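Local atomic coordinates of putative sugar kinase PH1459 (Pyrococcus horikoshii, PDB entry 3EWM), a protein that binds ATP and probably phosphorylates a sugar, possibly fructose, as a carbohydrate kinase of the PfkB family. Residues A[172-175]-A[176-180]; A[189-192]-A[193-197]; A[205-209]-A[210-214]. All coordinates share one frame; numbering follows the deposited sequence.

Contact 1 of 3, residues A[172-175]-A[176-180]; sequences EEEM and IKVLE
Met175 and Leu179 meet along one side of a helix because their first torsions differ: CG of Met175 lies anti to its backbone N (chi1 179°), whereas CG of Leu179 lies anti to its carbonyl carbon and swings back toward the preceding turn (chi1 -68°). Leu179 CD1 thereby rests 3.7 Å from Met175 CG, the two chains crossing at a slant. Met175, a selenomethionine here, then bends at chi3 and carries its methyl to the next residue, where Met175 CE lies 3.7 Å from Ile176 CD1. A long, unbranched thioether suits this place, since one side chain can serve two aliphatic partners, one at its root (CG) and one at its terminal methyl (CE). The backbone beneath is regular: Leu179 N donates to Met175 O at 2.8 Å, and Val178 N to Glu174 O at 2.9 Å. With an alanine in place of Leu179, CD1 is gone, which would probably leave Met175 CG without this neighbour and open a gap on the buried side of the helix. The polar side is built differently. Lys177 runs out extended beyond CG, and its amine reaches Glu173 through water: Lys177 NZ donates to water 1 at 2.7 Å, while the water's bond to Glu173 OE1 is weak. Glu174 OE1 stays 4.7 Å from Lys177 NZ, so its attraction is probably a general electrostatic one. Long charged chains fit the exposed positions of Glu173 and Lys177. All of this belongs to helix 172-185, the crossover of a beta-alpha-beta unit between strands 156-160 and 188-192. Its apolar side leans on helix 193-200, Met175 touching Tyr198 while Ile176 and Leu179 touch Leu199; Glu174 and Val178 meet Arg141 of helix 140-151.

Contact 2 of 3, residues A[189-192]-A[193-197]; sequences VKAS and EEEVL
Strand 189-192 runs directly into helix 193-197, whose axis turns 96° from that of the strand, and Ser192 at the junction donates, accepts and caps across the turn to Glu195 and Val196. Its OG sits between the backbone N and the carbonyl carbon (chi1 64°), which presents the hydroxyl to the opening turn of the helix; there Glu195 N donates to Ser192 OG at 3.0 Å. Glu195 answers in the other direction. With its chain extended beyond CG, its carboxylate reaches back to the end of the strand, where Ser192 N donates to Glu195 OE1 at 2.9 Å. The N-H arrives from above the carboxylate plane, 54° out of it. Serine suits the cap because its short hydroxyl can accept from an amide that the helix leaves without an earlier carbonyl, and glutamate has just the length to return the bond. The first main-chain turn is closed by Val196 N, which donates to Ser192 O at 3.0 Å. The helix end, rich in N-H groups, would probably help to stabilise the negative charge of Glu195, whose other oxygen, OE2, accepts from the backbone N of Leu163. Next to the cap an apolar pair forms: Ala191 CB meets Val196 CG2 at 4.0 Å, a small methyl that lets the helix lie near the strand. Lys190, an ATP-binding residue, points the start of its side chain away from the helix. Thr215, which also binds ATP, touches both Lys190 and Ser192, so the junction lies beside the nucleotide site. The reciprocal bonds of Ser192 and Glu195 form a capping box, here at the strand-to-helix turn of a beta-alpha-beta unit.

Contact 3 of 3, residues A[205-209]-A[210-214]; sequences EVKGS and MLTAI
Thr212 and Lys207 set their side chains at about a right angle, with the threonine hydroxyl turned to the loop and the aliphatic root of the lysine passing beside it: Lys207 CG is 3.7 Å from Thr212 OG1. The threonine torsion (chi1 -52°) divides its two branches. OG1 lies beside its own backbone N and accepts from Gly208 N at 2.9 Å, in a bond bent to 146° at the hydrogen, while CG2 lies anti to that N and rests 3.5 Å from Val206 O. A beta-branched residue suits both the strand and this double task, one branch holding a loop amide and the other packing alongside the chain. Glycine fits the facing position, because a CB on Gly208 would point toward the strand and run into Leu211 O. Here the chain enters strand 211-215, the last strand of the parallel run in the large mixed sheet of this ribokinase-like fold, and turns back on itself: the end-to-end directions of 206-209 and 210-212 differ by 158°. Beyond the hydroxyl, Lys207 stays extended until it bends at chi4, which turns its amine back toward the water beside Thr212 OG1. Water 2 joins the two groups, lying 2.9 Å from Lys207 NZ, which donates to it, and 2.7 Å from Thr212 OG1. The amine also donates to the backbone oxygen of Asn226, so the long chain of lysine spans from this turn to the hairpin of strands 220-225 and 228-233. On the strand's other face Leu211 packs against Leu253 and Ile257 of helix 245-259.

Overall arrangement
The three contacts follow one another along the chain from helix 172-185 to strand 211-215. Contacts 2 and 3 touch, their centres about 9 Å apart, because strands 188-192 and 211-215 are sheet neighbours: Val189 O lies 2.7 Å from Ala213 N and Ala191 N 2.9 Å from Ala213 O, both probable hydrogen bonds. Val196 CG2 packs 3.3 Å from Ile214 CD1, tying helix 193-200 to the second strand. Contact 1 stands apart, its centre about 15 Å from that of contact 2 and about 17 Å from that of contact 3. Contact 2 contains ATP-binding Lys190, and its Ser192 side chain is about 4 Å from that of ATP-binding Thr215. The side chain of Thr212 is about 7 Å from that of Lys190.

Contact 1 of 3, residues A[172-175]-A[176-180]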
ATOM      1  N   GLU A 172      -1.391 -18.035 -15.170  1.00 25.89           N
ATOM      2  CA  GLU A 172      -0.113 -18.649 -15.464  1.00 26.86           C
ATOM      3  C   GLU A 172       0.062 -18.883 -16.958  1.00 26.68           C
ATOM      4  O   GLU A 172       1.168 -18.808 -17.466  1.00 26.47           O
ATOM      5  CB  GLU A 172       0.044 -19.948 -14.668  1.00 27.33           C
ATOM      6  CG  GLU A 172      -0.104 -19.766 -13.147  1.00 29.99           C
ATOM      7  CD  GLU A 172      -1.551 -19.826 -12.645  1.00 32.18           C
ATOM      8  OE1 GLU A 172      -2.493 -19.902 -13.473  1.00 33.26           O
ATOM      9  OE2 GLU A 172      -1.746 -19.792 -11.404  1.00 35.45           O
ATOM     10  N   GLU A 173      -1.037 -19.137 -17.665  1.00 26.84           N
ATOM     11  CA  GLU A 173      -0.971 -19.330 -19.115  1.00 27.52           C
ATOM     12  C   GLU A 173      -0.748 -18.004 -19.834  1.00 26.54           C
ATOM     13  O   GLU A 173       0.021 -17.935 -20.790  1.00 26.24           O
ATOM     14  CB  GLU A 173      -2.213 -20.054 -19.648  1.00 27.50           C
ATOM     15  CG  GLU A 173      -2.304 -21.498 -19.166  1.00 29.12           C
ATOM     16  CD  GLU A 173      -3.437 -22.283 -19.807  1.00 29.85           C
ATOM     17  OE1 GLU A 173      -4.425 -21.660 -20.269  1.00 31.95           O
ATOM     18  OE2 GLU A 173      -3.334 -23.533 -19.841  1.00 34.08           O
ATOM     19  N   GLU A 174      -1.399 -16.946 -19.363  1.00 25.70           N
ATOM     20  CA  GLU A 174      -1.143 -15.623 -19.907  1.00 25.49           C
ATOM     21  C   GLU A 174       0.313 -15.204 -19.669  1.00 24.44           C
ATOM     22  O   GLU A 174       0.941 -14.614 -20.543  1.00 23.67           O
ATOM     23  CB  GLU A 174      -2.110 -14.589 -19.333  1.00 25.86           C
ATOM     24  CG  GLU A 174      -2.430 -13.452 -20.303  1.00 28.98           C
ATOM     25  CD  GLU A 174      -2.863 -13.926 -21.707  1.00 31.36           C
ATOM     26  OE1 GLU A 174      -3.188 -15.123 -21.902  1.00 32.49           O
ATOM     27  OE2 GLU A 174      -2.882 -13.079 -22.622  1.00 32.68           O
HETATM   28  N   MSE A 175       0.835 -15.548 -18.498  1.00 23.62           N
HETATM   29  CA  MSE A 175       2.204 -15.212 -18.107  1.00 25.03           C
HETATM   30  C   MSE A 175       3.241 -15.818 -19.032  1.00 22.98           C
HETATM   31  O   MSE A 175       4.149 -15.142 -19.489  1.00 22.01           O
HETATM   32  CB  MSE A 175       2.486 -15.709 -16.698  1.00 24.47           C
HETATM   33  CG  MSE A 175       3.902 -15.411 -16.257  1.00 25.43           C
HETATM   34 SE   MSE A 175       4.388 -16.419 -14.698  1.00 33.11          SE
HETATM   35  CE  MSE A 175       4.771 -18.120 -15.568  1.00 27.99           C
ATOM     36  N   ILE A 176       3.103 -17.117 -19.284  1.00 22.33           N
ATOM     37  CA  ILE A 176       4.001 -17.824 -20.175  1.00 21.43           C
ATOM     38  C   ILE A 176       3.958 -17.224 -21.579  1.00 20.56           C
ATOM     39  O   ILE A 176       4.984 -17.114 -22.241  1.00 20.45           O
ATOM     40  CB  ILE A 176       3.652 -19.335 -20.195  1.00 21.95           C
ATOM     41  CG1 ILE A 176       4.105 -19.987 -18.883  1.00 22.49           C
ATOM     42  CG2 ILE A 176       4.261 -20.023 -21.420  1.00 22.39           C
ATOM     43  CD1 ILE A 176       5.618 -19.966 -18.652  1.00 23.34           C
ATOM     44  N   LYS A 177       2.767 -16.830 -22.017  1.00 19.43           N
ATOM     45  CA  LYS A 177       2.599 -16.208 -23.331  1.00 19.34           C
ATOM     46  C   LYS A 177       3.270 -14.839 -23.397  1.00 17.99           C
ATOM     47  O   LYS A 177       4.004 -14.546 -24.342  1.00 17.60           O
ATOM     48  CB  LYS A 177       1.120 -16.103 -23.685  1.00 20.09           C
ATOM     49  CG  LYS A 177       0.490 -17.470 -23.985  1.00 23.58           C
ATOM     50  CD  LYS A 177      -0.938 -17.359 -24.487  1.00 27.61           C
ATOM     51  CE  LYS A 177      -1.674 -18.683 -24.300  1.00 29.13           C
ATOM     52  NZ  LYS A 177      -2.975 -18.689 -25.015  1.00 31.49           N
ATOM     53  N   VAL A 178       3.031 -14.008 -22.391  1.00 17.18           N
ATOM     54  CA  VAL A 178       3.596 -12.647 -22.407  1.00 17.11           C
ATOM     55  C   VAL A 178       5.107 -12.665 -22.178  1.00 15.59           C
ATOM     56  O   VAL A 178       5.817 -11.872 -22.771  1.00 15.25           O
ATOM     57  CB  VAL A 178       2.917 -11.679 -21.406  1.00 16.66           C
ATOM     58  CG1 VAL A 178       1.403 -11.637 -21.633  1.00 19.37           C
ATOM     59  CG2 VAL A 178       3.214 -12.071 -20.004  1.00 18.91           C
ATOM     60  N   LEU A 179       5.583 -13.567 -21.320  1.00 14.83           N
ATOM     61  CA  LEU A 179       7.020 -13.709 -21.104  1.00 14.86           C
ATOM     62  C   LEU A 179       7.705 -14.160 -22.371  1.00 14.16           C
ATOM     63  O   LEU A 179       8.729 -13.610 -22.741  1.00 14.15           O
ATOM     64  CB  LEU A 179       7.353 -14.667 -19.958  1.00 14.76           C
ATOM     65  CG  LEU A 179       6.979 -14.228 -18.535  1.00 16.16           C
ATOM     66  CD1 LEU A 179       7.387 -15.319 -17.554  1.00 17.25           C
ATOM     67  CD2 LEU A 179       7.586 -12.914 -18.136  1.00 18.31           C
ATOM     68  N   GLU A 180       7.129 -15.149 -23.054  1.00 14.45           N
ATOM     69  CA  GLU A 180       7.707 -15.591 -24.307  1.00 14.71           C
ATOM     70  C   GLU A 180       7.695 -14.473 -25.337  1.00 14.14           C
ATOM     71  O   GLU A 180       8.677 -14.270 -26.016  1.00 14.26           O
ATOM     72  CB  GLU A 180       7.014 -16.836 -24.854  1.00 15.21           C
ATOM     73  CG  GLU A 180       7.758 -17.410 -26.033  1.00 16.68           C
ATOM     74  CD  GLU A 180       7.155 -18.682 -26.526  1.00 19.27           C
ATOM     75  OE1 GLU A 180       5.984 -18.960 -26.204  1.00 21.81           O
ATOM     76  OE2 GLU A 180       7.863 -19.395 -27.246  1.00 20.94           O
TER
HETATM   77  O   HOH W   1      -4.562 -19.894 -23.204  1.00 37.48           O

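Contact 2 of 3, residues A[189-192]-A[193-197]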
ATOM      1  N   VAL A 189      18.447 -10.268 -22.901  1.00 11.63           N
ATOM      2  CA  VAL A 189      17.616 -10.879 -21.882  1.00 11.48           C
ATOM      3  C   VAL A 189      18.486 -11.196 -20.679  1.00 11.92           C
ATOM      4  O   VAL A 189      19.594 -11.743 -20.815  1.00 12.02           O
ATOM      5  CB  VAL A 189      16.897 -12.160 -22.415  1.00 11.27           C
ATOM      6  CG1 VAL A 189      16.231 -12.951 -21.274  1.00  9.97           C
ATOM      7  CG2 VAL A 189      15.874 -11.782 -23.470  1.00 11.30           C
ATOM      8  N   LYS A 190      17.983 -10.800 -19.514  1.00 11.57           N
ATOM      9  CA  LYS A 190      18.568 -11.146 -18.243  1.00 11.75           C
ATOM     10  C   LYS A 190      17.616 -12.072 -17.489  1.00 11.48           C
ATOM     11  O   LYS A 190      16.426 -11.777 -17.338  1.00 11.46           O
ATOM     12  CB  LYS A 190      18.837  -9.870 -17.429  1.00 12.15           C
ATOM     13  CG  LYS A 190      19.340 -10.141 -16.033  1.00 12.73           C
ATOM     14  CD  LYS A 190      19.519  -8.834 -15.260  1.00 13.92           C
ATOM     15  CE  LYS A 190      19.733  -9.092 -13.793  1.00 17.71           C
ATOM     16  NZ  LYS A 190      18.489  -9.460 -13.080  1.00 19.69           N
ATOM     17  N   ALA A 191      18.151 -13.193 -17.005  1.00 10.41           N
ATOM     18  CA  ALA A 191      17.370 -14.141 -16.255  1.00 10.20           C
ATOM     19  C   ALA A 191      18.270 -14.863 -15.283  1.00 10.30           C
ATOM     20  O   ALA A 191      19.450 -15.049 -15.561  1.00 10.13           O
ATOM     21  CB  ALA A 191      16.694 -15.155 -17.195  1.00  9.55           C
ATOM     22  N   SER A 192      17.706 -15.268 -14.146  1.00 11.08           N
ATOM     23  CA  SER A 192      18.406 -16.158 -13.235  1.00 11.55           C
ATOM     24  C   SER A 192      18.382 -17.558 -13.821  1.00 11.63           C
ATOM     25  O   SER A 192      17.516 -17.902 -14.627  1.00 11.03           O
ATOM     26  CB  SER A 192      17.732 -16.197 -11.864  1.00 11.58           C
ATOM     27  OG  SER A 192      16.424 -16.744 -11.982  1.00 13.31           O
ATOM     28  N   GLU A 193      19.321 -18.379 -13.382  1.00 12.42           N
ATOM     29  CA  GLU A 193      19.315 -19.767 -13.805  1.00 13.77           C
ATOM     30  C   GLU A 193      17.987 -20.458 -13.424  1.00 13.35           C
ATOM     31  O   GLU A 193      17.508 -21.309 -14.172  1.00 13.47           O
ATOM     32  CB  GLU A 193      20.563 -20.508 -13.291  1.00 13.35           C
ATOM     33  CG  GLU A 193      20.769 -20.447 -11.808  1.00 15.43           C
ATOM     34  CD  GLU A 193      22.003 -21.225 -11.370  1.00 16.51           C
ATOM     35  OE1 GLU A 193      22.382 -22.184 -12.072  1.00 18.59           O
ATOM     36  OE2 GLU A 193      22.594 -20.855 -10.330  1.00 20.69           O
ATOM     37  N   GLU A 194      17.371 -20.052 -12.309  1.00 13.47           N
ATOM     38  CA  GLU A 194      16.097 -20.651 -11.862  1.00 13.95           C
ATOM     39  C   GLU A 194      14.957 -20.297 -12.812  1.00 13.36           C
ATOM     40  O   GLU A 194      14.100 -21.139 -13.133  1.00 13.36           O
ATOM     41  CB  GLU A 194      15.741 -20.274 -10.412  1.00 13.82           C
ATOM     42  CG  GLU A 194      16.729 -20.797  -9.365  1.00 16.96           C
ATOM     43  CD  GLU A 194      17.926 -19.857  -9.101  1.00 21.91           C
ATOM     44  OE1 GLU A 194      18.143 -18.860  -9.848  1.00 19.50           O
ATOM     45  OE2 GLU A 194      18.663 -20.129  -8.118  1.00 24.69           O
ATOM     46  N   GLU A 195      14.966 -19.052 -13.278  1.00 12.89           N
ATOM     47  CA  GLU A 195      14.010 -18.602 -14.295  1.00 12.59           C
ATOM     48  C   GLU A 195      14.192 -19.318 -15.627  1.00 12.55           C
ATOM     49  O   GLU A 195      13.212 -19.695 -16.277  1.00 13.20           O
ATOM     50  CB  GLU A 195      14.138 -17.103 -14.504  1.00 11.57           C
ATOM     51  CG  GLU A 195      13.581 -16.314 -13.356  1.00 11.84           C
ATOM     52  CD  GLU A 195      14.062 -14.856 -13.314  1.00 11.95           C
ATOM     53  OE1 GLU A 195      14.880 -14.430 -14.165  1.00 10.23           O
ATOM     54  OE2 GLU A 195      13.617 -14.165 -12.387  1.00 10.36           O
ATOM     55  N   VAL A 196      15.439 -19.501 -16.031  1.00 12.76           N
ATOM     56  CA  VAL A 196      15.755 -20.196 -17.280  1.00 13.11           C
ATOM     57  C   VAL A 196      15.145 -21.587 -17.216  1.00 13.74           C
ATOM     58  O   VAL A 196      14.401 -21.979 -18.111  1.00 14.16           O
ATOM     59  CB  VAL A 196      17.270 -20.276 -17.527  1.00 12.83           C
ATOM     60  CG1 VAL A 196      17.590 -21.222 -18.698  1.00 12.85           C
ATOM     61  CG2 VAL A 196      17.805 -18.899 -17.803  1.00 13.40           C
ATOM     62  N   LEU A 197      15.425 -22.303 -16.125  1.00 13.86           N
ATOM     63  CA  LEU A 197      14.934 -23.667 -15.969  1.00 14.40           C
ATOM     64  C   LEU A 197      13.402 -23.679 -16.014  1.00 14.53           C
ATOM     65  O   LEU A 197      12.793 -24.471 -16.733  1.00 14.19           O
ATOM     66  CB  LEU A 197      15.434 -24.270 -14.651  1.00 14.11           C
ATOM     67  CG  LEU A 197      15.054 -25.736 -14.426  1.00 15.38           C
ATOM     68  CD1 LEU A 197      15.682 -26.645 -15.503  1.00 13.79           C
ATOM     69  CD2 LEU A 197      15.462 -26.171 -13.018  1.00 14.91           C
TER

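Contact 3 of 3, residues A[205-209]-A[210-214]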
ATOM      1  N   GLU A 205      12.121 -20.535 -24.714  1.00 17.98           N
ATOM      2  CA  GLU A 205      13.548 -20.278 -24.781  1.00 18.53           C
ATOM      3  C   GLU A 205      13.889 -18.949 -24.078  1.00 17.54           C
ATOM      4  O   GLU A 205      13.272 -17.921 -24.337  1.00 17.58           O
ATOM      5  CB  GLU A 205      14.021 -20.299 -26.243  1.00 19.26           C
ATOM      6  CG  GLU A 205      15.469 -19.850 -26.460  1.00 22.96           C
ATOM      7  CD  GLU A 205      16.161 -20.508 -27.657  1.00 26.75           C
ATOM      8  OE1 GLU A 205      17.305 -20.989 -27.491  1.00 31.38           O
ATOM      9  OE2 GLU A 205      15.586 -20.547 -28.759  1.00 29.76           O
ATOM     10  N   VAL A 206      14.854 -18.984 -23.170  1.00 16.74           N
ATOM     11  CA  VAL A 206      15.238 -17.778 -22.453  1.00 16.33           C
ATOM     12  C   VAL A 206      16.565 -17.302 -23.029  1.00 16.74           C
ATOM     13  O   VAL A 206      17.654 -17.594 -22.519  1.00 16.00           O
ATOM     14  CB  VAL A 206      15.297 -17.977 -20.936  1.00 16.53           C
ATOM     15  CG1 VAL A 206      15.681 -16.660 -20.236  1.00 15.50           C
ATOM     16  CG2 VAL A 206      13.955 -18.501 -20.413  1.00 16.91           C
ATOM     17  N   LYS A 207      16.440 -16.557 -24.111  1.00 16.67           N
ATOM     18  CA  LYS A 207      17.564 -16.117 -24.893  1.00 17.53           C
ATOM     19  C   LYS A 207      17.151 -14.804 -25.512  1.00 16.95           C
ATOM     20  O   LYS A 207      16.042 -14.704 -26.064  1.00 17.04           O
ATOM     21  CB  LYS A 207      17.832 -17.151 -26.003  1.00 17.77           C
ATOM     22  CG  LYS A 207      18.921 -16.795 -27.007  1.00 19.83           C
ATOM     23  CD  LYS A 207      19.183 -17.954 -27.995  1.00 19.71           C
ATOM     24  CE  LYS A 207      20.578 -17.831 -28.627  1.00 25.52           C
ATOM     25  NZ  LYS A 207      21.683 -17.737 -27.603  1.00 26.09           N
ATOM     26  N   GLY A 208      18.011 -13.794 -25.396  1.00 16.09           N
ATOM     27  CA  GLY A 208      17.843 -12.574 -26.190  1.00 16.88           C
ATOM     28  C   GLY A 208      18.355 -12.844 -27.596  1.00 17.32           C
ATOM     29  O   GLY A 208      19.095 -13.799 -27.801  1.00 16.76           O
ATOM     30  N   SER A 209      17.968 -12.017 -28.566  1.00 18.11           N
ATOM     31  CA  SER A 209      18.430 -12.215 -29.943  1.00 19.28           C
ATOM     32  C   SER A 209      19.919 -11.852 -30.089  1.00 20.52           C
ATOM     33  O   SER A 209      20.656 -12.445 -30.895  1.00 20.24           O
ATOM     34  CB  SER A 209      17.554 -11.408 -30.907  1.00 19.26           C
ATOM     35  OG  SER A 209      17.746 -10.031 -30.700  1.00 18.77           O
HETATM   36  N   MSE A 210      20.363 -10.901 -29.274  1.00 21.45           N
HETATM   37  CA  MSE A 210      21.722 -10.400 -29.336  1.00 24.81           C
HETATM   38  C   MSE A 210      22.578 -10.911 -28.181  1.00 21.93           C
HETATM   39  O   MSE A 210      23.769 -11.190 -28.356  1.00 21.64           O
HETATM   40  CB  MSE A 210      21.699  -8.876 -29.337  1.00 24.06           C
HETATM   41  CG  MSE A 210      22.907  -8.205 -28.709  1.00 27.95           C
HETATM   42 SE   MSE A 210      22.871  -6.249 -28.791  1.00 37.79          SE
HETATM   43  CE  MSE A 210      23.188  -6.023 -30.709  1.00 34.63           C
ATOM     44  N   LEU A 211      21.975 -11.010 -26.995  1.00 20.18           N
ATOM     45  CA  LEU A 211      22.725 -11.338 -25.786  1.00 17.97           C
ATOM     46  C   LEU A 211      21.841 -11.830 -24.660  1.00 16.75           C
ATOM     47  O   LEU A 211      20.752 -11.310 -24.412  1.00 16.43           O
ATOM     48  CB  LEU A 211      23.520 -10.114 -25.307  1.00 18.13           C
ATOM     49  CG  LEU A 211      24.337 -10.289 -24.029  1.00 19.30           C
ATOM     50  CD1 LEU A 211      25.592 -11.080 -24.342  1.00 20.16           C
ATOM     51  CD2 LEU A 211      24.672  -8.946 -23.404  1.00 19.93           C
ATOM     52  N   THR A 212      22.327 -12.837 -23.954  1.00 15.31           N
ATOM     53  CA  THR A 212      21.618 -13.338 -22.798  1.00 14.33           C
ATOM     54  C   THR A 212      22.560 -13.275 -21.611  1.00 14.17           C
ATOM     55  O   THR A 212      23.710 -13.716 -21.703  1.00 14.37           O
ATOM     56  CB  THR A 212      21.155 -14.788 -23.028  1.00 13.53           C
ATOM     57  OG1 THR A 212      20.451 -14.851 -24.267  1.00 14.54           O
ATOM     58  CG2 THR A 212      20.243 -15.241 -21.925  1.00 12.24           C
ATOM     59  N   ALA A 213      22.067 -12.722 -20.507  1.00 13.80           N
ATOM     60  CA  ALA A 213      22.819 -12.683 -19.270  1.00 13.57           C
ATOM     61  C   ALA A 213      22.087 -13.573 -18.303  1.00 13.29           C
ATOM     62  O   ALA A 213      20.923 -13.324 -17.984  1.00 12.42           O
ATOM     63  CB  ALA A 213      22.923 -11.264 -18.734  1.00 13.36           C
ATOM     64  N   ILE A 214      22.750 -14.644 -17.875  1.00 12.68           N
ATOM     65  CA  ILE A 214      22.141 -15.556 -16.930  1.00 13.04           C
ATOM     66  C   ILE A 214      22.842 -15.361 -15.605  1.00 13.31           C
ATOM     67  O   ILE A 214      24.049 -15.577 -15.503  1.00 12.87           O
ATOM     68  CB  ILE A 214      22.210 -17.059 -17.377  1.00 12.54           C
ATOM     69  CG1 ILE A 214      21.463 -17.302 -18.700  1.00 13.51           C
ATOM     70  CG2 ILE A 214      21.629 -17.968 -16.299  1.00 12.27           C
ATOM     71  CD1 ILE A 214      20.046 -16.724 -18.784  1.00 15.93           C
TER
HETATM   72  O   HOH W   2      22.236 -15.164 -26.304  1.00 27.72           O